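Local coordinates for tryptophane-5-halogenase (Microbispora sp. ATCC PTA-5024, PDB 5UAO), which catalyses the flavin-dependent chlorination of a tryptophan at carbon 5 in the peptide precursor of the lanthipeptide NAI-107, at residues V127-E141 with L478-A492. Numbering follows the deposited sequence.
Sequences VGLVGSLRETGNVNE and LLPPREPPEQWRARA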
loop_
_atom_site.group_PDB
_atom_site.type_symbol
_atom_site.label_atom_id
_atom_site.label_comp_id
_atom_site.label_asym_id
_atom_site.label_seq_id
_atom_site.Cartn_x
_atom_site.Cartn_y
_atom_site.Cartn_z
ATOM N N VAL A 127 -6.051 -10.358 -22.491
ATOM C CA VAL A 127 -5.818 -11.470 -23.445
ATOM C C VAL A 127 -4.476 -12.053 -23.096
ATOM O O VAL A 127 -4.334 -13.268 -22.975
ATOM C CB VAL A 127 -5.829 -11.005 -24.925
ATOM C CG1 VAL A 127 -5.329 -12.087 -25.869
ATOM C CG2 VAL A 127 -7.217 -10.550 -25.297
ATOM N N GLY A 128 -3.488 -11.183 -22.918
ATOM C CA GLY A 128 -2.230 -11.581 -22.289
ATOM C C GLY A 128 -1.039 -10.916 -22.914
ATOM O O GLY A 128 -0.823 -10.997 -24.126
ATOM N N LEU A 129 -0.233 -10.276 -22.076
ATOM C CA LEU A 129 0.851 -9.451 -22.560
ATOM C C LEU A 129 1.970 -10.264 -23.156
ATOM O O LEU A 129 2.513 -9.906 -24.183
ATOM C CB LEU A 129 1.356 -8.603 -21.412
ATOM C CG LEU A 129 2.187 -7.361 -21.534
ATOM C CD1 LEU A 129 1.763 -6.470 -22.714
ATOM C CD2 LEU A 129 2.051 -6.625 -20.181
ATOM N N VAL A 130 2.317 -11.355 -22.519
ATOM C CA VAL A 130 3.420 -12.174 -22.965
ATOM C C VAL A 130 3.060 -12.846 -24.278
ATOM O O VAL A 130 3.842 -12.875 -25.201
ATOM C CB VAL A 130 3.837 -13.221 -21.910
ATOM C CG1 VAL A 130 4.871 -14.171 -22.525
ATOM C CG2 VAL A 130 4.377 -12.521 -20.663
ATOM N N GLY A 131 1.828 -13.306 -24.380
ATOM C CA GLY A 131 1.356 -13.931 -25.620
ATOM C C GLY A 131 1.312 -12.893 -26.752
ATOM O O GLY A 131 1.721 -13.182 -27.901
ATOM N N SER A 132 0.884 -11.672 -26.437
ATOM C CA SER A 132 0.852 -10.609 -27.501
ATOM C C SER A 132 2.279 -10.400 -28.009
ATOM O O SER A 132 2.535 -10.331 -29.264
ATOM C CB SER A 132 0.220 -9.300 -26.955
ATOM O OG SER A 132 0.261 -8.231 -27.917
ATOM N N LEU A 133 3.224 -10.251 -27.094
ATOM C CA LEU A 133 4.646 -10.019 -27.517
ATOM C C LEU A 133 5.255 -11.197 -28.328
ATOM O O LEU A 133 5.945 -11.018 -29.356
ATOM C CB LEU A 133 5.537 -9.709 -26.327
ATOM C CG LEU A 133 5.286 -8.260 -25.795
ATOM C CD1 LEU A 133 5.642 -8.272 -24.299
ATOM C CD2 LEU A 133 6.010 -7.192 -26.626
ATOM N N ARG A 134 4.991 -12.401 -27.878
ATOM C CA ARG A 134 5.566 -13.591 -28.578
ATOM C C ARG A 134 4.941 -13.780 -29.968
ATOM O O ARG A 134 5.609 -14.098 -30.910
ATOM C CB ARG A 134 5.306 -14.821 -27.743
ATOM C CG ARG A 134 6.111 -14.914 -26.481
ATOM C CD ARG A 134 5.623 -16.085 -25.654
ATOM N NE ARG A 134 5.920 -17.380 -26.263
ATOM C CZ ARG A 134 7.059 -18.059 -26.139
ATOM N NH1 ARG A 134 8.076 -17.583 -25.438
ATOM N NH2 ARG A 134 7.186 -19.248 -26.739
ATOM N N GLU A 135 3.642 -13.597 -30.077
ATOM C CA GLU A 135 2.897 -13.855 -31.308
ATOM C C GLU A 135 2.903 -12.678 -32.241
ATOM O O GLU A 135 2.807 -12.902 -33.444
ATOM C CB GLU A 135 1.452 -14.241 -31.029
ATOM C CG GLU A 135 1.284 -15.412 -30.068
ATOM C CD GLU A 135 1.632 -16.775 -30.684
ATOM O OE1 GLU A 135 1.416 -16.961 -31.889
ATOM O OE2 GLU A 135 2.116 -17.661 -29.950
ATOM N N THR A 136 3.006 -11.426 -31.734
ATOM C CA THR A 136 2.905 -10.260 -32.607
ATOM C C THR A 136 4.069 -9.313 -32.609
ATOM O O THR A 136 4.178 -8.466 -33.494
ATOM C CB THR A 136 1.630 -9.445 -32.380
ATOM O OG1 THR A 136 1.776 -8.523 -31.254
ATOM C CG2 THR A 136 0.512 -10.367 -32.193
ATOM N N GLY A 137 4.994 -9.458 -31.690
ATOM C CA GLY A 137 6.094 -8.560 -31.681
ATOM C C GLY A 137 5.794 -7.228 -30.959
ATOM O O GLY A 137 6.678 -6.397 -30.812
ATOM N N ASN A 138 4.592 -7.067 -30.446
ATOM C CA ASN A 138 4.202 -5.810 -29.733
ATOM C C ASN A 138 3.060 -6.103 -28.713
ATOM O O ASN A 138 2.633 -7.253 -28.530
ATOM C CB ASN A 138 3.811 -4.824 -30.845
ATOM C CG ASN A 138 3.792 -3.385 -30.417
ATOM O OD1 ASN A 138 3.922 -3.044 -29.259
ATOM N ND2 ASN A 138 3.667 -2.515 -31.387
ATOM N N VAL A 139 2.540 -5.064 -28.069
ATOM C CA VAL A 139 1.652 -5.162 -26.935
ATOM C C VAL A 139 0.203 -4.937 -27.299
ATOM O O VAL A 139 -0.627 -4.839 -26.425
ATOM C CB VAL A 139 2.002 -4.094 -25.807
ATOM C CG1 VAL A 139 3.328 -4.392 -25.205
ATOM C CG2 VAL A 139 2.001 -2.652 -26.344
ATOM N N ASN A 140 -0.078 -4.795 -28.589
ATOM C CA ASN A 140 -1.334 -4.289 -29.067
ATOM C C ASN A 140 -2.410 -5.344 -29.151
ATOM O O ASN A 140 -3.508 -5.033 -29.468
ATOM C CB ASN A 140 -1.137 -3.596 -30.424
ATOM C CG ASN A 140 -0.398 -2.304 -30.323
ATOM O OD1 ASN A 140 -0.116 -1.774 -29.243
ATOM N ND2 ASN A 140 -0.157 -1.727 -31.454
ATOM N N GLU A 141 -2.098 -6.575 -28.797
ATOM C CA GLU A 141 -3.111 -7.584 -28.588
ATOM C C GLU A 141 -3.130 -8.085 -27.161
ATOM O O GLU A 141 -3.637 -9.206 -26.891
ATOM C CB GLU A 141 -2.903 -8.757 -29.614
ATOM C CG GLU A 141 -3.205 -8.267 -31.050
ATOM C CD GLU A 141 -3.491 -9.395 -32.046
ATOM O OE1 GLU A 141 -3.358 -10.602 -31.693
ATOM O OE2 GLU A 141 -3.849 -9.073 -33.192
ATOM N N LEU A 478 12.413 -11.641 -21.183
ATOM C CA LEU A 478 10.986 -11.864 -21.286
ATOM C C LEU A 478 10.657 -13.160 -20.598
ATOM O O LEU A 478 11.289 -14.198 -20.835
ATOM C CB LEU A 478 10.524 -11.886 -22.759
ATOM C CG LEU A 478 9.010 -11.838 -22.939
ATOM C CD1 LEU A 478 8.440 -10.524 -22.417
ATOM C CD2 LEU A 478 8.610 -12.043 -24.398
ATOM N N LEU A 479 9.659 -13.126 -19.745
ATOM C CA LEU A 479 9.261 -14.320 -19.082
ATOM C C LEU A 479 8.641 -15.320 -20.087
ATOM O O LEU A 479 7.903 -14.946 -21.036
ATOM C CB LEU A 479 8.271 -14.059 -17.944
ATOM C CG LEU A 479 8.729 -13.204 -16.709
ATOM C CD1 LEU A 479 7.501 -12.825 -15.882
ATOM C CD2 LEU A 479 9.780 -13.901 -15.850
ATOM N N PRO A 480 8.880 -16.608 -19.828
ATOM C CA PRO A 480 8.108 -17.645 -20.482
ATOM C C PRO A 480 6.592 -17.510 -20.234
ATOM O O PRO A 480 6.188 -16.948 -19.229
ATOM C CB PRO A 480 8.645 -18.921 -19.815
ATOM C CG PRO A 480 9.130 -18.467 -18.489
ATOM C CD PRO A 480 9.772 -17.161 -18.798
ATOM N N PRO A 481 5.752 -17.988 -21.176
ATOM C CA PRO A 481 4.306 -17.964 -21.003
ATOM C C PRO A 481 3.884 -19.067 -20.055
ATOM O O PRO A 481 4.595 -20.056 -19.905
ATOM C CB PRO A 481 3.777 -18.259 -22.425
ATOM C CG PRO A 481 4.831 -19.115 -23.023
ATOM C CD PRO A 481 6.135 -18.619 -22.461
ATOM N N ARG A 482 2.729 -18.905 -19.441
ATOM C CA ARG A 482 2.262 -19.830 -18.417
ATOM C C ARG A 482 1.170 -20.773 -18.948
ATOM O O ARG A 482 0.518 -21.514 -18.215
ATOM C CB ARG A 482 1.779 -18.978 -17.264
ATOM C CG ARG A 482 2.924 -18.114 -16.712
ATOM C CD ARG A 482 3.485 -18.636 -15.392
ATOM N NE ARG A 482 2.515 -18.379 -14.332
ATOM C CZ ARG A 482 2.282 -17.183 -13.787
ATOM N NH1 ARG A 482 2.968 -16.104 -14.166
ATOM N NH2 ARG A 482 1.355 -17.068 -12.846
ATOM N N GLU A 483 0.981 -20.754 -20.250
ATOM C CA GLU A 483 -0.065 -21.532 -20.871
ATOM C C GLU A 483 0.422 -21.847 -22.276
ATOM O O GLU A 483 1.291 -21.139 -22.816
ATOM C CB GLU A 483 -1.363 -20.730 -20.916
ATOM C CG GLU A 483 -1.221 -19.412 -21.672
ATOM C CD GLU A 483 -2.520 -18.660 -21.845
ATOM O OE1 GLU A 483 -3.625 -19.204 -21.594
ATOM O OE2 GLU A 483 -2.435 -17.481 -22.276
ATOM N N PRO A 484 -0.097 -22.924 -22.858
ATOM C CA PRO A 484 0.302 -23.279 -24.215
ATOM C C PRO A 484 -0.037 -22.126 -25.208
ATOM O O PRO A 484 -1.024 -21.424 -25.034
ATOM C CB PRO A 484 -0.561 -24.515 -24.529
ATOM C CG PRO A 484 -1.126 -24.995 -23.230
ATOM C CD PRO A 484 -1.126 -23.822 -22.298
ATOM N N PRO A 485 0.794 -21.918 -26.230
ATOM C CA PRO A 485 0.522 -20.775 -27.090
ATOM C C PRO A 485 -0.844 -20.791 -27.790
ATOM O O PRO A 485 -1.374 -19.752 -28.087
ATOM C CB PRO A 485 1.640 -20.839 -28.089
ATOM C CG PRO A 485 2.772 -21.431 -27.351
ATOM C CD PRO A 485 2.144 -22.465 -26.460
ATOM N N GLU A 486 -1.412 -21.974 -28.029
ATOM C CA GLU A 486 -2.699 -22.105 -28.688
ATOM C C GLU A 486 -3.824 -21.616 -27.852
ATOM O O GLU A 486 -4.830 -21.185 -28.372
ATOM C CB GLU A 486 -2.999 -23.583 -29.060
ATOM C CG GLU A 486 -2.629 -24.610 -27.995
ATOM C CD GLU A 486 -1.158 -25.065 -28.090
ATOM O OE1 GLU A 486 -0.914 -26.256 -27.787
ATOM O OE2 GLU A 486 -0.245 -24.263 -28.456
ATOM N N GLN A 487 -3.704 -21.716 -26.538
ATOM C CA GLN A 487 -4.710 -21.126 -25.686
ATOM C C GLN A 487 -4.735 -19.585 -25.788
ATOM O O GLN A 487 -5.826 -18.983 -25.864
ATOM C CB GLN A 487 -4.531 -21.627 -24.237
ATOM C CG GLN A 487 -4.856 -23.136 -24.192
ATOM C CD GLN A 487 -6.076 -23.513 -25.079
ATOM O OE1 GLN A 487 -7.213 -23.100 -24.803
ATOM N NE2 GLN A 487 -5.832 -24.253 -26.175
ATOM N N TRP A 488 -3.561 -18.951 -25.777
ATOM C CA TRP A 488 -3.504 -17.482 -25.948
ATOM C C TRP A 488 -4.136 -17.130 -27.286
ATOM O O TRP A 488 -5.030 -16.288 -27.349
ATOM C CB TRP A 488 -2.071 -16.964 -25.921
ATOM C CG TRP A 488 -2.042 -15.475 -26.035
ATOM C CD1 TRP A 488 -2.048 -14.577 -24.995
ATOM C CD2 TRP A 488 -2.004 -14.702 -27.231
ATOM N NE1 TRP A 488 -2.062 -13.291 -25.469
ATOM C CE2 TRP A 488 -2.028 -13.323 -26.838
ATOM C CE3 TRP A 488 -2.016 -15.003 -28.591
ATOM C CZ2 TRP A 488 -2.029 -12.272 -27.775
ATOM C CZ3 TRP A 488 -1.986 -13.938 -29.521
ATOM C CH2 TRP A 488 -2.008 -12.584 -29.089
ATOM N N ARG A 489 -3.680 -17.818 -28.339
ATOM C CA ARG A 489 -4.186 -17.605 -29.672
ATOM C C ARG A 489 -5.711 -17.726 -29.781
ATOM O O ARG A 489 -6.372 -16.860 -30.442
ATOM C CB ARG A 489 -3.500 -18.524 -30.684
ATOM C CG ARG A 489 -2.107 -18.075 -31.048
ATOM C CD ARG A 489 -1.554 -18.738 -32.298
ATOM N NE ARG A 489 -1.321 -20.179 -32.117
ATOM C CZ ARG A 489 -0.154 -20.766 -31.873
ATOM N NH1 ARG A 489 0.989 -20.074 -31.733
ATOM N NH2 ARG A 489 -0.136 -22.105 -31.792
ATOM N N ALA A 490 -6.293 -18.722 -29.099
ATOM C CA ALA A 490 -7.759 -18.862 -29.140
ATOM C C ALA A 490 -8.443 -17.668 -28.524
ATOM O O ALA A 490 -9.431 -17.192 -29.032
ATOM C CB ALA A 490 -8.207 -20.129 -28.413
ATOM N N ARG A 491 -7.945 -17.245 -27.379
ATOM C CA ARG A 491 -8.543 -16.153 -26.648
ATOM C C ARG A 491 -8.377 -14.849 -27.449
ATOM O O ARG A 491 -9.240 -13.959 -27.353
ATOM C CB ARG A 491 -7.827 -16.054 -25.303
ATOM C CG ARG A 491 -8.506 -15.241 -24.233
ATOM C CD ARG A 491 -8.072 -15.804 -22.887
ATOM N NE ARG A 491 -6.632 -15.718 -22.849
ATOM C CZ ARG A 491 -5.789 -16.603 -22.362
ATOM N NH1 ARG A 491 -6.188 -17.740 -21.803
ATOM N NH2 ARG A 491 -4.498 -16.333 -22.450
ATOM N N ALA A 492 -7.231 -14.708 -28.150
ATOM C CA ALA A 492 -6.956 -13.533 -28.984
ATOM C C ALA A 492 -7.927 -13.466 -30.129
ATOM O O ALA A 492 -8.439 -12.391 -30.458
ATOM C CB ALA A 492 -5.512 -13.505 -29.519
HETATM O O HOH W 1 8.360 -15.764 -23.464
HETATM O O HOH W 2 0.616 -17.727 -27.902
#
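Helix 129-136 and the start of helix 485-501 meet nearly at right angles, their axes 9.9 Å apart and Gly131 facing Trp488, a worked example of how a glycine in one helix lets an aromatic ring from another lie against its backbone. With CG anti to the backbone N (chi1 -178°), the Trp488 indole reaches across to lie on the glycine backbone: Gly131 CA sits 3.5 Å from the centroid of the five-membered ring, almost on its normal, a CH-pi contact that a side chain at Gly131 would block. Val127 CG1 and Ala492 CB cover the opposite face, and Glu135 CG meets Trp488 CZ3 at 3.6 Å. Trp488 NE1 donates to Gly128 O (2.9 Å), which also accepts the helical bond from Ser132 N. Next to it, Arg491 NH2 reaches Val127 O at 3.1 Å while the same guanidinium pairs with Glu483. Farther out, Arg489 NH1 forms a salt bridge with Glu135 OE1 (3.1 Å, N-H...O 168°), and Pro481 CD lies over the Arg134 guanidinium, whose NH1 reaches Leu479 O through a water. Replacing the indole by an alanine is likely to open a gap between Gly131 and Val127 and to leave Gly128 O without its indole donor. The chemistry thus implies an apolar centre in which side-chain N-H groups meet backbone carbonyls, with ion pairs at its margin, joining this helix to the C-terminal helical part.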